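Local coordinates for protein putative glucoamylase (Bacteroides uniformis, PDB 4GL3) that is a putative glucoamylase of the six-hairpin glycosidase clan, probably hydrolysing glycosidic bonds of a carbohydrate substrate, at residues L303-S306 with G311-A314; T325-L330 with A378-P383; D363-N366 with W371-P374. One frame throughout, in Å; residues are numbered along the deposited sequence.

How the interactions relate
Interactions 1 and 3 are two-stranded antiparallel hairpins, each formed by strands joined by a short loop, whereas interaction 2 joins two helices far apart in sequence. Interaction 2 is fully buried and rests on one hydroxyl-to-carbonyl bond. The hairpins lie further from the centre of the chain and are held by paired backbone bonds with aromatic side chains packed against the strands; interaction 3 is largely buried, while interaction 1 has Y312 and A314 at the surface. The three meet round a common seam: the hydroxyls of S306 and T325 tie interaction 1 to interaction 2, A364 and D363 press on S306, and the carboxylates of D363 and D380 approach each other.

Interaction 1: L303-S306 with G311-A314; sequences LTAS and GYSA
Y312 lays its ring against the backbone of S306, turning one face to the S306 carbonyl. The oxygen sits 3.3 Å above the ring plane, shifted toward the rim, and the ring carbon Y312 CD2 comes within 3.3 Å of S306 C. With CG anti to the backbone N (chi1 -174°), the side chain reaches back along the partner strand, and its hydroxyl oxygen ends 3.5 Å from A305 CB. A305 CB meets the ring obliquely, and from the second strand A314 approaches it, CB to CB 4.2 Å. A water bridges Y312 OH and A305 O, donating to the carbonyl, which probably helps hold the end of the phenol near the strand it lies along. The two strands form a short antiparallel beta hairpin closed by S306 and S313, a hydrogen-bonded pair: S306 N donates a hydrogen bond to S313 O at 3.2 Å, and S313 N donates one to S306 O at 3.1 Å. The carbonyl under the tyrosine ring is therefore the one that accepts the second of these bonds. Both serine side chains look to the sheet face away from A305 and A314, where S306 OG bonds T325 OG1 and S313 OG bonds N319. A bound Tris molecule, probably from the crystallisation liquor, lies about 3 Å from the Y312 side chain (nearest atoms).

Interaction 2: T325-L330 with A378-P383; sequences TPTAAL and AIDQGP
T327 and D380 make a buried helix-to-helix contact, carried by a side-chain hydroxyl that bonds a main-chain carbonyl about 9 Å from the centre of the chain (centre to centre). T327 lies in the first turn of helix 326-331, and D380 in the first turn of helix 378-393. T327 OG1 donates to D380 O at 2.7 Å. The donor lies in the carbonyl plane, on a lone pair, with a C=O...donor angle of 131°. The threonine torsion (chi1 -166°) holds OG1 opposite the backbone N and thereby aims it across the gap, while the methyl is left between N and the carbonyl carbon. That methyl, CG2, runs up to the aspartate side chain, 3.8 Å from D380 CB and 3.7 Å from D380 OD1, the two side chains crossing at about a right angle. P383 CB comes no nearer than 4.2 Å to T327 OG1, a loose contact. P383 has no N-H for the preceding turn, and helix 378-393 is kinked there. T327 OG1 has a further hydrogen-bond partner in S331, one turn on in its own helix, and the carboxylate of D380 faces that of D363. With two hydrogen bonds on one buried hydroxyl, the rotation of T327 is probably well fixed, and the helices are joined here by a specific polar bond rather than by a broad apolar interface.

Interaction 3: D363-N366 with W371-P374; sequences DAFN and WFAP
W371 stretches its indole alongside the A364-N366 backbone, meeting it with the CE3/CZ3 side of the six-membered ring. Its CB stands 4.2 Å from N366 O. From there CG lies anti to the backbone N (chi1 172°), which turns the six-membered ring back toward the neighbouring strand. CE3 arrives 3.8 Å from N366 N, which lies at the ring edge near its plane. W371 CZ3 is 3.8 Å from A364 O and 4.1 Å from A364 CB; CH2 is only at the margin of contact with A364 O. One indole face has A373 N above it, toward the rim, the same N-H that bonds A364 O at 2.8 Å. Cutting the indole back to an alanine methyl is likely to leave the A364 methyl and carbonyl and the N366 N-H side of the strand without this neighbour, opening a gap beside strand 365-366. On the opposite face of the sheet F365 and F372 run side by side in the same direction, their rings nearly parallel (16°) but slid apart, with F372 CD2 3.5 Å from F365 CB. N366 and W371 exchange two nearly straight backbone bonds, N366 N to W371 O and W371 N to N366 O. Beyond them N366 OD1 takes the N-H of E369 in the connecting turn. This is a short antiparallel beta hairpin, with a hydrogen-bonded N366-W371 pair next to the turn and a non-hydrogen-bonded F365-F372 pair behind it.

Interaction 1: L303-S306 with G311-A314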
ATOM      1  N   LEU A 303       9.633  -8.384  -8.955  1.00 32.91           N
ATOM      2  CA  LEU A 303      10.495  -7.197  -8.843  1.00 29.97           C
ATOM      3  C   LEU A 303       9.696  -5.946  -8.430  1.00 27.87           C
ATOM      4  O   LEU A 303       8.704  -5.561  -9.074  1.00 30.81           O
ATOM      5  CB  LEU A 303      11.198  -6.943 -10.184  1.00 32.53           C
ATOM      6  CG  LEU A 303      12.079  -8.061 -10.750  1.00 37.08           C
ATOM      7  CD1 LEU A 303      12.562  -7.692 -12.151  1.00 34.88           C
ATOM      8  CD2 LEU A 303      13.236  -8.374  -9.809  1.00 35.79           C
ATOM      9  N   THR A 304      10.139  -5.325  -7.337  1.00 26.11           N
ATOM     10  CA  THR A 304       9.568  -4.090  -6.836  1.00 26.07           C
ATOM     11  C   THR A 304      10.618  -3.334  -5.981  1.00 26.39           C
ATOM     12  O   THR A 304      11.717  -3.844  -5.711  1.00 27.99           O
ATOM     13  CB  THR A 304       8.305  -4.387  -6.035  1.00 26.29           C
ATOM     14  OG1 THR A 304       7.571  -3.187  -5.831  1.00 30.18           O
ATOM     15  CG2 THR A 304       8.620  -5.041  -4.650  1.00 24.81           C
ATOM     16  N   ALA A 305      10.266  -2.122  -5.564  1.00 25.23           N
ATOM     17  CA  ALA A 305      11.120  -1.307  -4.690  1.00 27.27           C
ATOM     18  C   ALA A 305      11.368  -1.999  -3.354  1.00 26.57           C
ATOM     19  O   ALA A 305      10.418  -2.462  -2.690  1.00 29.49           O
ATOM     20  CB  ALA A 305      10.515   0.105  -4.450  1.00 22.38           C
ATOM     21  N   SER A 306      12.627  -2.016  -2.939  1.00 28.06           N
ATOM     22  CA  SER A 306      12.986  -2.605  -1.661  1.00 31.07           C
ATOM     23  C   SER A 306      14.450  -2.355  -1.328  1.00 33.80           C
ATOM     24  O   SER A 306      15.198  -1.830  -2.158  1.00 29.24           O
ATOM     25  CB  SER A 306      12.744  -4.121  -1.748  1.00 29.80           C
ATOM     26  OG  SER A 306      13.682  -4.751  -2.592  1.00 29.74           O
ATOM     27  N   GLY A 311      22.041  -1.348  -1.849  1.00 40.75           N
ATOM     28  CA  GLY A 311      21.239  -0.237  -1.360  1.00 36.25           C
ATOM     29  C   GLY A 311      19.815  -0.314  -1.890  1.00 33.64           C
ATOM     30  O   GLY A 311      19.499  -1.160  -2.735  1.00 35.72           O
ATOM     31  N   TYR A 312      18.971   0.598  -1.406  1.00 32.39           N
ATOM     32  CA  TYR A 312      17.554   0.611  -1.732  1.00 31.96           C
ATOM     33  C   TYR A 312      17.395   1.069  -3.165  1.00 35.97           C
ATOM     34  O   TYR A 312      18.111   1.937  -3.603  1.00 39.45           O
ATOM     35  CB  TYR A 312      16.787   1.507  -0.762  1.00 30.64           C
ATOM     36  CG  TYR A 312      15.282   1.501  -0.915  1.00 33.45           C
ATOM     37  CD1 TYR A 312      14.646   2.315  -1.854  1.00 33.00           C
ATOM     38  CD2 TYR A 312      14.481   0.709  -0.087  1.00 32.88           C
ATOM     39  CE1 TYR A 312      13.277   2.290  -1.987  1.00 35.34           C
ATOM     40  CE2 TYR A 312      13.110   0.681  -0.214  1.00 30.55           C
ATOM     41  CZ  TYR A 312      12.502   1.472  -1.160  1.00 37.32           C
ATOM     42  OH  TYR A 312      11.109   1.461  -1.257  1.00 32.33           O
ATOM     43  N   SER A 313      16.502   0.437  -3.911  1.00 33.59           N
ATOM     44  CA  SER A 313      16.197   0.873  -5.268  1.00 37.19           C
ATOM     45  C   SER A 313      14.821   0.388  -5.733  1.00 32.56           C
ATOM     46  O   SER A 313      14.315  -0.612  -5.219  1.00 31.75           O
ATOM     47  CB  SER A 313      17.279   0.387  -6.226  1.00 35.33           C
ATOM     48  OG  SER A 313      17.178   1.071  -7.460  1.00 40.00           O
ATOM     49  N   ALA A 314      14.226   1.108  -6.692  1.00 29.32           N
ATOM     50  CA  ALA A 314      12.889   0.804  -7.224  1.00 32.03           C
ATOM     51  C   ALA A 314      13.012  -0.270  -8.329  1.00 29.90           C
ATOM     52  O   ALA A 314      12.903  -0.003  -9.548  1.00 27.85           O
ATOM     53  CB  ALA A 314      12.194   2.085  -7.705  1.00 29.60           C
TER
HETATM   54  O   HOH W   1       9.807  -0.582  -0.483  1.00 29.88           O

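Interaction 2: T325-L330 with A378-P383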
ATOM      1  N   THR A 325      12.134  -9.536  -4.413  1.00 31.48           N
ATOM      2  CA  THR A 325      11.554  -8.938  -3.262  1.00 28.85           C
ATOM      3  C   THR A 325      10.181  -9.636  -2.988  1.00 31.27           C
ATOM      4  O   THR A 325       9.228  -9.495  -3.787  1.00 32.29           O
ATOM      5  CB  THR A 325      11.307  -7.437  -3.526  1.00 27.64           C
ATOM      6  OG1 THR A 325      12.538  -6.754  -3.824  1.00 31.49           O
ATOM      7  CG2 THR A 325      10.583  -6.827  -2.368  1.00 26.58           C
ATOM      8  N   PRO A 326      10.076 -10.396  -1.865  1.00 33.03           N
ATOM      9  CA  PRO A 326       8.891 -11.225  -1.638  1.00 30.84           C
ATOM     10  C   PRO A 326       7.551 -10.518  -1.695  1.00 34.28           C
ATOM     11  O   PRO A 326       6.589 -11.130  -2.166  1.00 31.14           O
ATOM     12  CB  PRO A 326       9.143 -11.808  -0.240  1.00 33.86           C
ATOM     13  CG  PRO A 326      10.626 -12.022  -0.237  1.00 32.42           C
ATOM     14  CD  PRO A 326      11.154 -10.764  -0.920  1.00 31.89           C
ATOM     15  N   THR A 327       7.469  -9.256  -1.249  1.00 28.92           N
ATOM     16  CA  THR A 327       6.204  -8.561  -1.306  1.00 26.98           C
ATOM     17  C   THR A 327       5.637  -8.422  -2.717  1.00 28.83           C
ATOM     18  O   THR A 327       4.429  -8.316  -2.841  1.00 26.22           O
ATOM     19  CB  THR A 327       6.226  -7.200  -0.596  1.00 28.21           C
ATOM     20  OG1 THR A 327       4.876  -6.743  -0.409  1.00 26.17           O
ATOM     21  CG2 THR A 327       7.023  -6.146  -1.401  1.00 27.28           C
ATOM     22  N   ALA A 328       6.483  -8.462  -3.761  1.00 30.79           N
ATOM     23  CA  ALA A 328       6.031  -8.388  -5.172  1.00 29.92           C
ATOM     24  C   ALA A 328       5.068  -9.543  -5.496  1.00 30.25           C
ATOM     25  O   ALA A 328       3.873  -9.305  -5.740  1.00 31.43           O
ATOM     26  CB  ALA A 328       7.222  -8.372  -6.166  1.00 27.81           C
ATOM     27  N   ALA A 329       5.570 -10.774  -5.481  1.00 31.16           N
ATOM     28  CA  ALA A 329       4.732 -11.936  -5.805  1.00 32.29           C
ATOM     29  C   ALA A 329       3.613 -12.141  -4.768  1.00 33.17           C
ATOM     30  O   ALA A 329       2.464 -12.402  -5.125  1.00 34.31           O
ATOM     31  CB  ALA A 329       5.568 -13.216  -5.936  1.00 33.30           C
ATOM     32  N   LEU A 330       3.944 -12.021  -3.494  1.00 30.82           N
ATOM     33  CA  LEU A 330       3.028 -12.430  -2.444  1.00 31.61           C
ATOM     34  C   LEU A 330       1.815 -11.523  -2.439  1.00 30.65           C
ATOM     35  O   LEU A 330       0.666 -11.994  -2.365  1.00 30.58           O
ATOM     36  CB  LEU A 330       3.723 -12.448  -1.084  1.00 34.08           C
ATOM     37  CG  LEU A 330       4.899 -13.442  -0.920  1.00 35.38           C
ATOM     38  CD1 LEU A 330       5.323 -13.540   0.528  1.00 35.66           C
ATOM     39  CD2 LEU A 330       4.541 -14.790  -1.472  1.00 34.54           C
ATOM     40  N   ALA A 378       7.731  -1.708   6.862  1.00 26.48           N
ATOM     41  CA  ALA A 378       6.261  -1.578   6.938  1.00 26.07           C
ATOM     42  C   ALA A 378       5.596  -1.658   5.578  1.00 27.93           C
ATOM     43  O   ALA A 378       4.544  -2.299   5.425  1.00 24.58           O
ATOM     44  CB  ALA A 378       5.836  -0.256   7.598  1.00 21.14           C
ATOM     45  N   ILE A 379       6.120  -0.918   4.610  1.00 24.88           N
ATOM     46  CA  ILE A 379       5.400  -0.791   3.332  1.00 25.51           C
ATOM     47  C   ILE A 379       5.490  -2.066   2.463  1.00 26.24           C
ATOM     48  O   ILE A 379       4.731  -2.209   1.547  1.00 26.50           O
ATOM     49  CB  ILE A 379       5.821   0.471   2.509  1.00 25.06           C
ATOM     50  CG1 ILE A 379       7.307   0.405   2.134  1.00 26.86           C
ATOM     51  CG2 ILE A 379       5.425   1.776   3.265  1.00 20.27           C
ATOM     52  CD1 ILE A 379       7.880   1.656   1.423  1.00 30.19           C
ATOM     53  N   ASP A 380       6.418  -2.963   2.765  1.00 24.57           N
ATOM     54  CA  ASP A 380       6.514  -4.282   2.100  1.00 29.44           C
ATOM     55  C   ASP A 380       5.726  -5.383   2.876  1.00 28.77           C
ATOM     56  O   ASP A 380       5.084  -6.246   2.265  1.00 30.86           O
ATOM     57  CB  ASP A 380       7.990  -4.640   1.929  1.00 28.77           C
ATOM     58  CG  ASP A 380       8.745  -3.658   0.933  1.00 34.21           C
ATOM     59  OD1 ASP A 380       8.095  -2.983   0.113  1.00 32.25           O
ATOM     60  OD2 ASP A 380      10.006  -3.620   0.930  1.00 30.64           O
ATOM     61  N   GLN A 381       5.710  -5.297   4.212  1.00 31.18           N
ATOM     62  CA  GLN A 381       5.005  -6.263   5.054  1.00 25.65           C
ATOM     63  C   GLN A 381       3.477  -6.082   5.051  1.00 29.02           C
ATOM     64  O   GLN A 381       2.727  -7.052   5.052  1.00 24.89           O
ATOM     65  CB  GLN A 381       5.538  -6.228   6.494  1.00 25.48           C
ATOM     66  CG  GLN A 381       6.995  -6.683   6.662  1.00 29.19           C
ATOM     67  CD  GLN A 381       7.333  -8.027   6.014  1.00 30.35           C
ATOM     68  OE1 GLN A 381       7.567  -8.131   4.790  1.00 38.68           O
ATOM     69  NE2 GLN A 381       7.508  -9.010   6.829  1.00 35.64           N
ATOM     70  N   GLY A 382       3.009  -4.835   5.040  1.00 26.36           N
ATOM     71  CA  GLY A 382       1.599  -4.579   5.109  1.00 27.25           C
ATOM     72  C   GLY A 382       0.797  -5.255   4.013  1.00 29.37           C
ATOM     73  O   GLY A 382      -0.222  -5.916   4.300  1.00 29.52           O
ATOM     74  N   PRO A 383       1.225  -5.068   2.753  1.00 28.18           N
ATOM     75  CA  PRO A 383       0.454  -5.649   1.636  1.00 29.72           C
ATOM     76  C   PRO A 383       0.431  -7.175   1.632  1.00 27.33           C
ATOM     77  O   PRO A 383      -0.524  -7.762   1.118  1.00 28.34           O
ATOM     78  CB  PRO A 383       1.149  -5.078   0.367  1.00 28.24           C
ATOM     79  CG  PRO A 383       1.815  -3.792   0.843  1.00 32.09           C
ATOM     80  CD  PRO A 383       2.251  -4.102   2.273  1.00 28.50           C
TER

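Interaction 3: D363-N366 with W371-P374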
ATOM      1  N   ASP A 363      13.020  -8.612   3.760  1.00 32.79           N
ATOM      2  CA  ASP A 363      12.578  -7.685   2.730  1.00 29.86           C
ATOM      3  C   ASP A 363      12.879  -8.078   1.297  1.00 28.75           C
ATOM      4  O   ASP A 363      12.091  -7.761   0.403  1.00 31.34           O
ATOM      5  CB  ASP A 363      13.189  -6.325   2.959  1.00 29.08           C
ATOM      6  CG  ASP A 363      12.455  -5.243   2.203  1.00 31.19           C
ATOM      7  OD1 ASP A 363      11.192  -5.171   2.312  1.00 27.01           O
ATOM      8  OD2 ASP A 363      13.144  -4.434   1.549  1.00 29.87           O
ATOM      9  N   ALA A 364      14.029  -8.707   1.084  1.00 29.96           N
ATOM     10  CA  ALA A 364      14.548  -8.969  -0.251  1.00 33.53           C
ATOM     11  C   ALA A 364      15.754  -9.884  -0.162  1.00 33.28           C
ATOM     12  O   ALA A 364      16.352 -10.081   0.919  1.00 35.10           O
ATOM     13  CB  ALA A 364      14.927  -7.657  -0.975  1.00 29.53           C
ATOM     14  N   PHE A 365      16.122 -10.421  -1.308  1.00 30.84           N
ATOM     15  CA  PHE A 365      17.298 -11.271  -1.428  1.00 34.72           C
ATOM     16  C   PHE A 365      17.863 -11.226  -2.839  1.00 34.76           C
ATOM     17  O   PHE A 365      17.176 -10.863  -3.809  1.00 35.90           O
ATOM     18  CB  PHE A 365      17.031 -12.752  -1.013  1.00 35.81           C
ATOM     19  CG  PHE A 365      16.023 -13.461  -1.892  1.00 36.73           C
ATOM     20  CD1 PHE A 365      14.650 -13.326  -1.663  1.00 35.20           C
ATOM     21  CD2 PHE A 365      16.443 -14.247  -2.963  1.00 36.27           C
ATOM     22  CE1 PHE A 365      13.732 -13.978  -2.476  1.00 35.96           C
ATOM     23  CE2 PHE A 365      15.527 -14.860  -3.784  1.00 35.30           C
ATOM     24  CZ  PHE A 365      14.171 -14.720  -3.554  1.00 33.47           C
ATOM     25  N   ASN A 366      19.133 -11.589  -2.927  1.00 36.57           N
ATOM     26  CA  ASN A 366      19.875 -11.657  -4.188  1.00 37.10           C
ATOM     27  C   ASN A 366      20.680 -12.942  -4.197  1.00 38.18           C
ATOM     28  O   ASN A 366      21.754 -13.014  -3.585  1.00 41.41           O
ATOM     29  CB  ASN A 366      20.797 -10.448  -4.330  1.00 35.17           C
ATOM     30  CG  ASN A 366      21.568 -10.431  -5.650  1.00 39.38           C
ATOM     31  OD1 ASN A 366      21.947 -11.482  -6.197  1.00 38.76           O
ATOM     32  ND2 ASN A 366      21.803  -9.226  -6.171  1.00 37.36           N
ATOM     33  N   TRP A 371      22.995 -12.792  -0.942  1.00 40.11           N
ATOM     34  CA  TRP A 371      22.616 -11.796   0.041  1.00 40.09           C
ATOM     35  C   TRP A 371      21.141 -11.922   0.400  1.00 39.51           C
ATOM     36  O   TRP A 371      20.271 -12.086  -0.465  1.00 39.40           O
ATOM     37  CB  TRP A 371      22.932 -10.404  -0.516  1.00 40.51           C
ATOM     38  CG  TRP A 371      22.432  -9.277   0.313  1.00 39.05           C
ATOM     39  CD1 TRP A 371      23.082  -8.684   1.346  1.00 40.27           C
ATOM     40  CD2 TRP A 371      21.176  -8.593   0.175  1.00 38.72           C
ATOM     41  NE1 TRP A 371      22.307  -7.678   1.871  1.00 39.04           N
ATOM     42  CE2 TRP A 371      21.137  -7.593   1.163  1.00 36.42           C
ATOM     43  CE3 TRP A 371      20.091  -8.717  -0.704  1.00 38.48           C
ATOM     44  CZ2 TRP A 371      20.040  -6.755   1.340  1.00 34.76           C
ATOM     45  CZ3 TRP A 371      19.007  -7.867  -0.546  1.00 38.58           C
ATOM     46  CH2 TRP A 371      18.990  -6.883   0.468  1.00 35.25           C
ATOM     47  N   PHE A 372      20.862 -11.842   1.694  1.00 38.80           N
ATOM     48  CA  PHE A 372      19.496 -11.794   2.206  1.00 35.70           C
ATOM     49  C   PHE A 372      19.399 -10.561   3.113  1.00 37.13           C
ATOM     50  O   PHE A 372      20.247 -10.364   3.982  1.00 38.96           O
ATOM     51  CB  PHE A 372      19.204 -13.078   2.985  1.00 39.72           C
ATOM     52  CG  PHE A 372      19.128 -14.303   2.106  1.00 37.66           C
ATOM     53  CD1 PHE A 372      20.267 -14.918   1.670  1.00 42.53           C
ATOM     54  CD2 PHE A 372      17.894 -14.785   1.671  1.00 36.85           C
ATOM     55  CE1 PHE A 372      20.192 -16.011   0.822  1.00 43.87           C
ATOM     56  CE2 PHE A 372      17.804 -15.863   0.811  1.00 35.90           C
ATOM     57  CZ  PHE A 372      18.955 -16.474   0.391  1.00 38.29           C
ATOM     58  N   ALA A 373      18.394  -9.730   2.858  1.00 33.19           N
ATOM     59  CA  ALA A 373      18.150  -8.515   3.610  1.00 34.37           C
ATOM     60  C   ALA A 373      18.105  -8.842   5.118  1.00 37.93           C
ATOM     61  O   ALA A 373      17.530  -9.853   5.511  1.00 35.92           O
ATOM     62  CB  ALA A 373      16.840  -7.911   3.184  1.00 27.14           C
ATOM     63  N   PRO A 374      18.676  -7.972   5.953  1.00 34.74           N
ATOM     64  CA  PRO A 374      18.491  -8.160   7.364  1.00 38.16           C
ATOM     65  C   PRO A 374      17.198  -7.482   7.852  1.00 35.87           C
ATOM     66  O   PRO A 374      16.906  -7.540   9.021  1.00 35.49           O
ATOM     67  CB  PRO A 374      19.727  -7.452   7.964  1.00 37.10           C
ATOM     68  CG  PRO A 374      19.912  -6.278   7.052  1.00 37.71           C
ATOM     69  CD  PRO A 374      19.545  -6.799   5.672  1.00 38.37           C
TER